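PDB 5KLP: Serine/threonine-protein acetyltransferase HopZ1a from Pseudomonas syringae pv. syringae, which acetylates serine and threonine residues of proteins, host tubulin among its targets, using acetyl-CoA as donor and inositol hexakisphosphate as cofactor, impairing the host's microtubule network and immunity. Local coordinates for residues A[28-33]-A[328-333]; A[49-54]-A[186-191]; A[283-288]-A[292-297]. The protein carries 10 engineered substitutions. All coordinates share one frame; numbering follows the deposited sequence.

Contact 1. Residues A[28-33]-A[328-333]; sequences NDLKPY and FRLQEI. With IHP (inositol hexakisphosphate), chain D.
NE2 of Gln331 is gripped from two sides: one nearly straight bond runs to O42 of inositol hexakisphosphate, 3.0 Å from NE2, and another to Glu332 OE2, at 2.9 Å and with an N-H...O angle of 171°. The carboxylate oxygen lies in the amide plane of Gln331, so the two acceptors together fix the rotation of that amide; Glu332 OE2 also pairs with Arg335. The same phosphate oxygen sits at the edge of the Phe328 ring, 3.4 Å from CE1, while CG of Glu332 rests off-centre, toward the rim, over one face of this ring. Away from the ligand, helices 21-36 and 324-340 meet through apolar side chains, with no hydrogen bond between the two segments. Leu30, its CG anti to the backbone N (chi1 176°), reaches across with both methyls: CD2 meets Leu330 CD2 at 3.6 Å, the two side chains crossing nearly at right angles, and CD1 lies 3.9 Å from Ile333 CG2. Leu330 and Ile333 are backed by helix 40-53, through Ala52, Tyr44 and Ala48. The N-terminal and C-terminal helices thus pack in roughly the same direction, with Gln331 and Phe328 on the side of helix 324-340 that lines the inositol hexakisphosphate pocket.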
loop_
_atom_site.group_PDB
_atom_site.type_symbol
_atom_site.label_atom_id
_atom_site.label_comp_id
_atom_site.label_asym_id
_atom_site.label_seq_id
_atom_site.Cartn_x
_atom_site.Cartn_y
_atom_site.Cartn_z
ATOM N N ASN A 28 -0.690 -0.524 24.478
ATOM C CA ASN A 28 0.128 -0.445 25.688
ATOM C C ASN A 28 1.620 -0.197 25.405
ATOM O O ASN A 28 2.304 0.483 26.169
ATOM C CB ASN A 28 -0.049 -1.711 26.516
ATOM C CG ASN A 28 -1.473 -1.862 27.027
ATOM O OD1 ASN A 28 -2.218 -0.881 27.098
ATOM N ND2 ASN A 28 -1.849 -3.080 27.410
ATOM N N ASP A 29 2.123 -0.767 24.317
ATOM C CA ASP A 29 3.509 -0.559 23.927
ATOM C C ASP A 29 3.762 0.890 23.504
ATOM O O ASP A 29 4.837 1.433 23.755
ATOM C CB ASP A 29 3.904 -1.519 22.803
ATOM C CG ASP A 29 4.057 -2.950 23.287
ATOM O OD1 ASP A 29 4.240 -3.149 24.507
ATOM O OD2 ASP A 29 4.013 -3.876 22.448
ATOM N N LEU A 30 2.782 1.514 22.857
ATOM C CA LEU A 30 2.991 2.849 22.322
ATOM C C LEU A 30 2.792 3.923 23.392
ATOM O O LEU A 30 3.507 4.927 23.408
ATOM C CB LEU A 30 2.057 3.116 21.133
ATOM C CG LEU A 30 2.155 4.546 20.583
ATOM C CD1 LEU A 30 3.589 4.879 20.167
ATOM C CD2 LEU A 30 1.188 4.794 19.428
ATOM N N LYS A 31 1.848 3.684 24.300
ATOM C CA LYS A 31 1.423 4.686 25.269
ATOM C C LYS A 31 2.538 5.441 26.020
ATOM O O LYS A 31 2.505 6.671 26.065
ATOM C CB LYS A 31 0.479 4.029 26.277
ATOM C CG LYS A 31 -0.328 5.007 27.091
ATOM C CD LYS A 31 -1.622 4.368 27.544
ATOM C CE LYS A 31 -2.361 3.776 26.365
ATOM N NZ LYS A 31 -3.571 3.034 26.818
ATOM N N PRO A 32 3.525 4.729 26.603
ATOM C CA PRO A 32 4.565 5.489 27.316
ATOM C C PRO A 32 5.368 6.408 26.397
ATOM O O PRO A 32 5.789 7.478 26.831
ATOM C CB PRO A 32 5.459 4.394 27.925
ATOM C CG PRO A 32 5.210 3.202 27.106
ATOM C CD PRO A 32 3.776 3.280 26.673
ATOM N N TYR A 33 5.586 5.998 25.151
ATOM C CA TYR A 33 6.313 6.856 24.221
ATOM C C TYR A 33 5.533 8.130 23.958
ATOM O O TYR A 33 6.107 9.222 23.919
ATOM C CB TYR A 33 6.575 6.150 22.895
ATOM C CG TYR A 33 7.520 4.973 22.960
ATOM C CD1 TYR A 33 8.903 5.165 22.984
ATOM C CD2 TYR A 33 7.038 3.669 22.964
ATOM C CE1 TYR A 33 9.772 4.092 23.021
ATOM C CE2 TYR A 33 7.903 2.588 23.002
ATOM C CZ TYR A 33 9.265 2.807 23.031
ATOM O OH TYR A 33 10.122 1.733 23.072
ATOM N N PHE A 328 -0.837 -1.358 12.851
ATOM C CA PHE A 328 0.367 -1.011 12.108
ATOM C C PHE A 328 0.740 0.467 12.344
ATOM O O PHE A 328 1.912 0.798 12.496
ATOM C CB PHE A 328 0.185 -1.300 10.608
ATOM C CG PHE A 328 1.353 -0.854 9.764
ATOM C CD1 PHE A 328 2.571 -1.516 9.833
ATOM C CD2 PHE A 328 1.246 0.258 8.945
ATOM C CE1 PHE A 328 3.661 -1.090 9.077
ATOM C CE2 PHE A 328 2.324 0.695 8.197
ATOM C CZ PHE A 328 3.536 0.018 8.261
ATOM N N ARG A 329 -0.258 1.346 12.392
ATOM C CA ARG A 329 0.013 2.764 12.628
ATOM C C ARG A 329 0.667 2.978 13.995
ATOM O O ARG A 329 1.607 3.751 14.103
ATOM C CB ARG A 329 -1.258 3.608 12.509
ATOM C CG ARG A 329 -1.029 5.120 12.713
ATOM C CD ARG A 329 -2.255 5.911 12.225
ATOM N NE ARG A 329 -3.433 5.094 12.436
ATOM C CZ ARG A 329 -4.360 4.815 11.531
ATOM N NH1 ARG A 329 -4.321 5.318 10.302
ATOM N NH2 ARG A 329 -5.349 4.030 11.885
ATOM N N LEU A 330 0.162 2.296 15.021
ATOM C CA LEU A 330 0.741 2.359 16.359
ATOM C C LEU A 330 2.202 1.893 16.334
ATOM O O LEU A 330 3.071 2.472 16.984
ATOM C CB LEU A 330 -0.077 1.498 17.327
ATOM C CG LEU A 330 -1.562 1.881 17.444
ATOM C CD1 LEU A 330 -2.274 0.994 18.453
ATOM C CD2 LEU A 330 -1.734 3.349 17.826
ATOM N N GLN A 331 2.458 0.827 15.584
ATOM C CA GLN A 331 3.804 0.294 15.426
ATOM C C GLN A 331 4.751 1.319 14.803
ATOM O O GLN A 331 5.895 1.478 15.253
ATOM C CB GLN A 331 3.766 -0.969 14.566
ATOM C CG GLN A 331 5.111 -1.401 14.047
ATOM C CD GLN A 331 4.992 -2.549 13.058
ATOM O OE1 GLN A 331 4.755 -3.697 13.443
ATOM N NE2 GLN A 331 5.111 -2.232 11.768
ATOM N N GLU A 332 4.272 2.018 13.777
ATOM C CA GLU A 332 5.103 2.996 13.080
ATOM C C GLU A 332 5.423 4.215 13.952
ATOM O O GLU A 332 6.546 4.701 13.957
ATOM C CB GLU A 332 4.425 3.432 11.792
ATOM C CG GLU A 332 4.306 2.286 10.811
ATOM C CD GLU A 332 5.636 1.584 10.624
ATOM O OE1 GLU A 332 6.484 2.139 9.885
ATOM O OE2 GLU A 332 5.838 0.496 11.221
ATOM N N ILE A 333 4.427 4.697 14.683
ATOM C CA ILE A 333 4.627 5.849 15.568
ATOM C C ILE A 333 5.618 5.482 16.662
ATOM O O ILE A 333 6.557 6.242 16.957
ATOM C CB ILE A 333 3.293 6.310 16.159
ATOM C CG1 ILE A 333 2.370 6.768 15.026
ATOM C CG2 ILE A 333 3.500 7.423 17.187
ATOM C CD1 ILE A 333 0.988 7.136 15.473
HETATM C C1 IHP D . 7.582 -6.359 12.467
HETATM C C2 IHP D . 6.321 -6.010 11.553
HETATM C C3 IHP D . 4.851 -6.439 11.927
HETATM C C4 IHP D . 4.755 -7.346 13.242
HETATM C C5 IHP D . 6.002 -8.078 13.700
HETATM C C6 IHP D . 7.073 -7.002 13.817
HETATM O O11 IHP D . 8.482 -7.070 11.839
HETATM P P1 IHP D . 10.117 -6.762 11.521
HETATM O O21 IHP D . 10.474 -7.253 10.120
HETATM O O31 IHP D . 10.991 -7.513 12.531
HETATM O O41 IHP D . 10.514 -5.298 11.598
HETATM O O12 IHP D . 6.553 -6.220 10.212
HETATM P P2 IHP D . 6.530 -4.869 9.209
HETATM O O22 IHP D . 7.612 -3.866 9.664
HETATM O O32 IHP D . 6.743 -5.176 7.723
HETATM O O42 IHP D . 5.182 -4.134 9.405
HETATM O O13 IHP D . 4.396 -7.053 10.908
HETATM P P3 IHP D . 3.128 -6.829 9.821
HETATM O O23 IHP D . 3.095 -5.544 8.993
HETATM O O33 IHP D . 3.563 -7.990 8.929
HETATM O O43 IHP D . 1.745 -7.075 10.417
HETATM O O14 IHP D . 3.728 -8.205 13.180
HETATM P P4 IHP D . 2.293 -7.920 13.879
HETATM O O24 IHP D . 1.441 -6.959 13.047
HETATM O O34 IHP D . 1.504 -9.221 14.130
HETATM O O44 IHP D . 2.485 -7.264 15.259
HETATM O O15 IHP D . 6.331 -9.188 13.019
HETATM P P5 IHP D . 6.258 -10.756 13.686
HETATM O O25 IHP D . 5.481 -10.748 15.007
HETATM O O35 IHP D . 5.529 -11.732 12.722
HETATM O O45 IHP D . 7.647 -11.334 13.974
HETATM O O16 IHP D . 8.099 -7.440 14.543
HETATM P P6 IHP D . 8.985 -6.518 15.564
HETATM O O26 IHP D . 8.093 -5.498 16.268
HETATM O O36 IHP D . 9.688 -7.380 16.629
HETATM O O46 IHP D . 10.081 -5.765 14.802
#

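Contact 2. Residues A[49-54]-A[186-191]; sequences LDRASG and SDDCVM
The backbones of 49-54 and 186-191 stay well apart, the nearest CA atoms, those of Arg51 and Asp188, being 11.4 Å from each other. The first segment is the last turn of helix 40-53, closed by a Schellman motif in which Gly54 takes positive phi; Ser53 OG bonds back to Leu49 O at 2.8 Å, which also accepts from Ser53 N. The second begins with a type I turn from Ser186 to Cys189 and runs on into helix 189-202, with Asp188 at the N-cap position, though its side chain makes no capping bond. Side chains therefore bridge the gap. Arg51 is extended from CG to NE, with CG anti to the backbone N (chi1 178°), and forms a salt bridge with Asp188, which comes from the opposite direction; the single NH2 faces both carboxylate oxygens. This NH2 lies 3.2 Å from Asp188 OD2, approached on the syn side, with a bent N-H...O angle of 145°; OD1 is also 3.2 Å from NH2, but that bond is weak. The guanidinium and carboxylate planes are turned 62° apart, so this is not the flat, two-pronged pairing of an ideal arginine-carboxylate bridge. Asp187 adds only a loose approach, its CB 4.4 Å from Arg51 NH2. Stronger partners stand outside: Arg51 NE pairs with Asp326, and Asp188 OD1 with Arg329. Each charge thus has more than one counterion, and such sharing probably offsets the closeness of the arginines Arg51 and Arg329 while tying helix 40-53 to the turn that ends at the catalytic Cys189.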
loop_
_atom_site.group_PDB
_atom_site.type_symbol
_atom_site.label_atom_id
_atom_site.label_comp_id
_atom_site.label_asym_id
_atom_site.label_seq_id
_atom_site.Cartn_x
_atom_site.Cartn_y
_atom_site.Cartn_z
ATOM N N LEU A 49 -3.883 6.387 19.020
ATOM C CA LEU A 49 -4.233 5.585 20.187
ATOM C C LEU A 49 -5.739 5.582 20.386
ATOM O O LEU A 49 -6.342 4.528 20.573
ATOM C CB LEU A 49 -3.528 6.110 21.444
ATOM C CG LEU A 49 -2.039 5.769 21.569
ATOM C CD1 LEU A 49 -1.407 6.554 22.708
ATOM C CD2 LEU A 49 -1.861 4.280 21.801
ATOM N N ASP A 50 -6.336 6.769 20.319
ATOM C CA ASP A 50 -7.775 6.920 20.436
ATOM C C ASP A 50 -8.495 6.100 19.373
ATOM O O ASP A 50 -9.487 5.435 19.662
ATOM C CB ASP A 50 -8.183 8.393 20.311
ATOM C CG ASP A 50 -7.688 9.243 21.469
ATOM O OD1 ASP A 50 -7.303 8.675 22.512
ATOM O OD2 ASP A 50 -7.694 10.483 21.335
ATOM N N ARG A 51 -7.989 6.142 18.144
ATOM C CA ARG A 51 -8.601 5.388 17.047
ATOM C C ARG A 51 -8.557 3.889 17.286
ATOM O O ARG A 51 -9.545 3.187 17.073
ATOM C CB ARG A 51 -7.918 5.717 15.719
ATOM C CG ARG A 51 -8.465 4.946 14.515
ATOM C CD ARG A 51 -7.825 5.468 13.244
ATOM N NE ARG A 51 -8.292 4.812 12.022
ATOM C CZ ARG A 51 -9.388 5.159 11.352
ATOM N NH1 ARG A 51 -10.160 6.146 11.788
ATOM N NH2 ARG A 51 -9.716 4.510 10.245
ATOM N N ALA A 52 -7.403 3.391 17.713
ATOM C CA ALA A 52 -7.270 1.964 17.972
ATOM C C ALA A 52 -8.128 1.572 19.178
ATOM O O ALA A 52 -8.521 0.420 19.304
ATOM C CB ALA A 52 -5.815 1.578 18.203
ATOM N N SER A 53 -8.393 2.530 20.066
ATOM C CA SER A 53 -9.180 2.275 21.276
ATOM C C SER A 53 -10.678 2.333 21.017
ATOM O O SER A 53 -11.470 1.924 21.858
ATOM C CB SER A 53 -8.837 3.285 22.370
ATOM O OG SER A 53 -7.482 3.188 22.738
ATOM N N GLY A 54 -11.058 2.865 19.861
ATOM C CA GLY A 54 -12.457 3.064 19.531
ATOM C C GLY A 54 -12.971 4.442 19.909
ATOM O O GLY A 54 -13.986 4.568 20.592
ATOM N N SER A 186 -10.834 4.595 2.180
ATOM C CA SER A 186 -9.624 5.278 1.749
ATOM C C SER A 186 -9.010 6.081 2.895
ATOM O O SER A 186 -8.017 6.781 2.708
ATOM C CB SER A 186 -9.914 6.163 0.537
ATOM O OG SER A 186 -10.076 5.348 -0.619
ATOM N N ASP A 187 -9.563 5.938 4.094
ATOM C CA ASP A 187 -9.064 6.716 5.239
ATOM C C ASP A 187 -7.688 6.277 5.743
ATOM O O ASP A 187 -6.969 7.065 6.372
ATOM C CB ASP A 187 -10.038 6.623 6.422
ATOM C CG ASP A 187 -11.460 6.986 6.051
ATOM O OD1 ASP A 187 -11.653 7.722 5.061
ATOM O OD2 ASP A 187 -12.387 6.542 6.766
ATOM N N ASP A 188 -7.317 5.029 5.465
ATOM C CA ASP A 188 -6.048 4.486 5.952
ATOM C C ASP A 188 -5.023 4.243 4.847
ATOM O O ASP A 188 -4.026 3.556 5.062
ATOM C CB ASP A 188 -6.285 3.181 6.726
ATOM C CG ASP A 188 -7.180 3.371 7.946
ATOM O OD1 ASP A 188 -6.850 4.183 8.840
ATOM O OD2 ASP A 188 -8.240 2.718 8.000
ATOM N N CYS A 189 -5.242 4.836 3.679
ATOM C CA CYS A 189 -4.448 4.485 2.512
ATOM C C CYS A 189 -2.974 4.830 2.669
ATOM O O CYS A 189 -2.121 4.162 2.097
ATOM C CB CYS A 189 -5.031 5.172 1.273
ATOM S SG CYS A 189 -6.397 4.205 0.554
ATOM N N VAL A 190 -2.664 5.842 3.468
ATOM C CA VAL A 190 -1.272 6.139 3.724
ATOM C C VAL A 190 -0.607 4.985 4.470
ATOM O O VAL A 190 0.521 4.628 4.159
ATOM C CB VAL A 190 -1.093 7.427 4.531
ATOM C CG1 VAL A 190 0.370 7.666 4.817
ATOM C CG2 VAL A 190 -1.683 8.625 3.779
HETATM N N MSE A 191 -1.301 4.416 5.456
HETATM C CA MSE A 191 -0.747 3.315 6.239
HETATM C C MSE A 191 -0.609 2.055 5.369
HETATM O O MSE A 191 0.396 1.348 5.471
HETATM C CB MSE A 191 -1.614 3.029 7.472
HETATM C CG MSE A 191 -1.437 4.059 8.598
HETATM SE SE MSE A 191 0.473 4.224 9.126
HETATM C CE MSE A 191 0.835 5.989 8.330
#

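Contact 3. Residues A[283-288]-A[292-297]; sequences GRVNSE and EAENLV. With IHP (inositol hexakisphosphate), chain D.
Part of the inositol hexakisphosphate pocket is a loop, 283-288, braced by the chain that leads into helix 296-302, where Val285 N bonds to Glu294 O. That bond is short and straight, 2.8 Å with an N-H...O angle of 172°. A second tie comes from the Asn286 amide, which clasps the opposing backbone with both its ends: OD1 accepts from Glu294 N at 3.2 Å, and ND2 gives to Glu292 O at 3.3 Å. Both bonds are weak, and the amide reaches them because a chi1 of 67° swings it back over its own main chain. Arg284, extended from CG to NE, lays its guanidinium flat against Ala293, whose CA sits 3.5 Å above the centre of one face; Glu288 CA lies off-centre, toward the rim, over the opposite face. Arg284 NE also reaches Asn286 OD1 and Asn286 O through weak bonds within the loop. Further on, Val285 CG1 touches Leu296 CD1 at 4.0 Å, the two side chains crossing at about a right angle, and both pack on Val258. Asn295 N-caps the helix through a bond from OD1 to Gln298 N. The Glu294 carboxylate has its main partner in Arg22, itself a residue of the inositol hexakisphosphate binding site. So held, the loop presents Ser287 N to the phosphate oxygen O35, at 2.9 Å and 171°, and Val285 O to Lys262, which also binds the cofactor. At the far end, a water joins the two segments, donating to Gly283 O at 2.7 Å and accepting from Leu296 N at 2.8 Å.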
loop_
_atom_site.group_PDB
_atom_site.type_symbol
_atom_site.label_atom_id
_atom_site.label_comp_id
_atom_site.label_asym_id
_atom_site.label_seq_id
_atom_site.Cartn_x
_atom_site.Cartn_y
_atom_site.Cartn_z
ATOM N N GLY A 283 -1.126 -19.905 3.738
ATOM C CA GLY A 283 -0.050 -20.310 4.626
ATOM C C GLY A 283 0.106 -19.429 5.849
ATOM O O GLY A 283 -0.750 -18.604 6.155
ATOM N N ARG A 284 1.225 -19.606 6.540
ATOM C CA ARG A 284 1.557 -18.821 7.723
ATOM C C ARG A 284 1.837 -17.363 7.366
ATOM O O ARG A 284 2.535 -17.084 6.398
ATOM C CB ARG A 284 2.766 -19.449 8.429
ATOM C CG ARG A 284 3.173 -18.752 9.704
ATOM C CD ARG A 284 4.538 -19.222 10.215
ATOM N NE ARG A 284 4.724 -18.886 11.626
ATOM C CZ ARG A 284 4.991 -19.759 12.588
ATOM N NH1 ARG A 284 5.113 -21.046 12.299
ATOM N NH2 ARG A 284 5.144 -19.340 13.839
ATOM N N VAL A 285 1.309 -16.428 8.150
ATOM C CA VAL A 285 1.556 -15.017 7.861
ATOM C C VAL A 285 2.389 -14.314 8.936
ATOM O O VAL A 285 2.833 -13.194 8.727
ATOM C CB VAL A 285 0.231 -14.235 7.657
ATOM C CG1 VAL A 285 -0.531 -14.785 6.441
ATOM C CG2 VAL A 285 -0.630 -14.270 8.910
ATOM N N ASN A 286 2.635 -14.972 10.064
ATOM C CA ASN A 286 3.536 -14.399 11.059
ATOM C C ASN A 286 4.912 -15.052 11.000
ATOM O O ASN A 286 5.052 -16.141 10.465
ATOM C CB ASN A 286 2.957 -14.535 12.468
ATOM C CG ASN A 286 2.879 -15.974 12.935
ATOM O OD1 ASN A 286 2.836 -16.903 12.132
ATOM N ND2 ASN A 286 2.895 -16.164 14.251
ATOM N N SER A 287 5.931 -14.390 11.542
ATOM C CA SER A 287 7.287 -14.920 11.428
ATOM C C SER A 287 7.434 -16.214 12.233
ATOM O O SER A 287 6.678 -16.466 13.176
ATOM C CB SER A 287 8.316 -13.893 11.896
ATOM O OG SER A 287 8.176 -13.630 13.284
ATOM N N GLU A 288 8.417 -17.023 11.854
ATOM C CA GLU A 288 8.579 -18.359 12.420
ATOM C C GLU A 288 9.041 -18.329 13.874
ATOM O O GLU A 288 8.913 -19.323 14.595
ATOM C CB GLU A 288 9.543 -19.186 11.572
ATOM C CG GLU A 288 9.046 -19.415 10.149
ATOM C CD GLU A 288 8.038 -20.558 10.046
ATOM O OE1 GLU A 288 7.291 -20.794 11.019
ATOM O OE2 GLU A 288 7.973 -21.213 8.983
ATOM N N GLU A 292 3.234 -20.371 18.042
ATOM C CA GLU A 292 2.088 -20.843 17.274
ATOM C C GLU A 292 1.928 -20.047 15.974
ATOM O O GLU A 292 1.913 -18.810 15.965
ATOM C CB GLU A 292 0.814 -20.784 18.132
ATOM C CG GLU A 292 -0.483 -20.397 17.378
ATOM C CD GLU A 292 -1.758 -20.677 18.172
ATOM O OE1 GLU A 292 -1.703 -21.466 19.141
ATOM O OE2 GLU A 292 -2.822 -20.128 17.805
ATOM N N ALA A 293 1.820 -20.780 14.870
ATOM C CA ALA A 293 1.597 -20.179 13.566
ATOM C C ALA A 293 0.239 -19.502 13.484
ATOM O O ALA A 293 -0.695 -19.837 14.213
ATOM C CB ALA A 293 1.727 -21.220 12.471
ATOM N N GLU A 294 0.139 -18.553 12.566
ATOM C CA GLU A 294 -1.069 -17.773 12.394
ATOM C C GLU A 294 -1.312 -17.605 10.903
ATOM O O GLU A 294 -0.402 -17.223 10.163
ATOM C CB GLU A 294 -0.921 -16.417 13.101
ATOM C CG GLU A 294 -2.092 -15.480 12.959
ATOM C CD GLU A 294 -1.983 -14.271 13.881
ATOM O OE1 GLU A 294 -1.014 -13.484 13.757
ATOM O OE2 GLU A 294 -2.884 -14.105 14.729
ATOM N N ASN A 295 -2.515 -17.935 10.446
ATOM C CA ASN A 295 -2.860 -17.702 9.051
ATOM C C ASN A 295 -3.705 -16.440 8.921
ATOM O O ASN A 295 -4.040 -15.800 9.915
ATOM C CB ASN A 295 -3.573 -18.920 8.436
ATOM C CG ASN A 295 -4.905 -19.246 9.103
ATOM O OD1 ASN A 295 -5.669 -18.361 9.484
ATOM N ND2 ASN A 295 -5.195 -20.539 9.222
ATOM N N LEU A 296 -4.053 -16.101 7.687
ATOM C CA LEU A 296 -4.758 -14.862 7.390
ATOM C C LEU A 296 -6.092 -14.727 8.140
ATOM O O LEU A 296 -6.410 -13.663 8.663
ATOM C CB LEU A 296 -4.983 -14.776 5.883
ATOM C CG LEU A 296 -4.980 -13.435 5.175
ATOM C CD1 LEU A 296 -3.780 -12.576 5.589
ATOM C CD2 LEU A 296 -4.979 -13.702 3.672
ATOM N N VAL A 297 -6.885 -15.793 8.186
ATOM C CA VAL A 297 -8.152 -15.701 8.903
ATOM C C VAL A 297 -7.938 -15.546 10.419
ATOM O O VAL A 297 -8.615 -14.755 11.072
ATOM C CB VAL A 297 -9.042 -16.915 8.610
ATOM C CG1 VAL A 297 -10.168 -16.998 9.617
ATOM C CG2 VAL A 297 -9.600 -16.807 7.178
HETATM C C1 IHP D . 7.582 -6.359 12.467
HETATM C C2 IHP D . 6.321 -6.010 11.553
HETATM C C3 IHP D . 4.851 -6.439 11.927
HETATM C C4 IHP D . 4.755 -7.346 13.242
HETATM C C5 IHP D . 6.002 -8.078 13.700
HETATM C C6 IHP D . 7.073 -7.002 13.817
HETATM O O11 IHP D . 8.482 -7.070 11.839
HETATM P P1 IHP D . 10.117 -6.762 11.521
HETATM O O21 IHP D . 10.474 -7.253 10.120
HETATM O O31 IHP D . 10.991 -7.513 12.531
HETATM O O41 IHP D . 10.514 -5.298 11.598
HETATM O O12 IHP D . 6.553 -6.220 10.212
HETATM P P2 IHP D . 6.530 -4.869 9.209
HETATM O O22 IHP D . 7.612 -3.866 9.664
HETATM O O32 IHP D . 6.743 -5.176 7.723
HETATM O O42 IHP D . 5.182 -4.134 9.405
HETATM O O13 IHP D . 4.396 -7.053 10.908
HETATM P P3 IHP D . 3.128 -6.829 9.821
HETATM O O23 IHP D . 3.095 -5.544 8.993
HETATM O O33 IHP D . 3.563 -7.990 8.929
HETATM O O43 IHP D . 1.745 -7.075 10.417
HETATM O O14 IHP D . 3.728 -8.205 13.180
HETATM P P4 IHP D . 2.293 -7.920 13.879
HETATM O O24 IHP D . 1.441 -6.959 13.047
HETATM O O34 IHP D . 1.504 -9.221 14.130
HETATM O O44 IHP D . 2.485 -7.264 15.259
HETATM O O15 IHP D . 6.331 -9.188 13.019
HETATM P P5 IHP D . 6.258 -10.756 13.686
HETATM O O25 IHP D . 5.481 -10.748 15.007
HETATM O O35 IHP D . 5.529 -11.732 12.722
HETATM O O45 IHP D . 7.647 -11.334 13.974
HETATM O O16 IHP D . 8.099 -7.440 14.543
HETATM P P6 IHP D . 8.985 -6.518 15.564
HETATM O O26 IHP D . 8.093 -5.498 16.268
HETATM O O36 IHP D . 9.688 -7.380 16.629
HETATM O O46 IHP D . 10.081 -5.765 14.802
HETATM O O HOH W 1 -3.180 -17.705 5.504
HETATM O O HOH W 2 1.848 -13.699 15.699
#

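In the fold
From the N terminus, helix 21-36 opens contact 1, and helix 40-53, the next in the chain, opens contact 2. The chain then builds most of the mixed sheet before 186-191 closes contact 2 at the start of helix 189-202. After several further helices and the last strand of the sheet, contact 3 opens and closes within a few residues, and helix 324-340 finally closes contact 1. Contacts 2 and 3 are therefore in series, both nested inside the long loop of contact 1. Contacts 1 and 2 touch, their centres about 12 Å apart, tying the N- and C-terminal helices to the start of helix 189-202. Contact 3 lies about 22 Å from contact 1, centre to centre, yet both meet the same inositol hexakisphosphate.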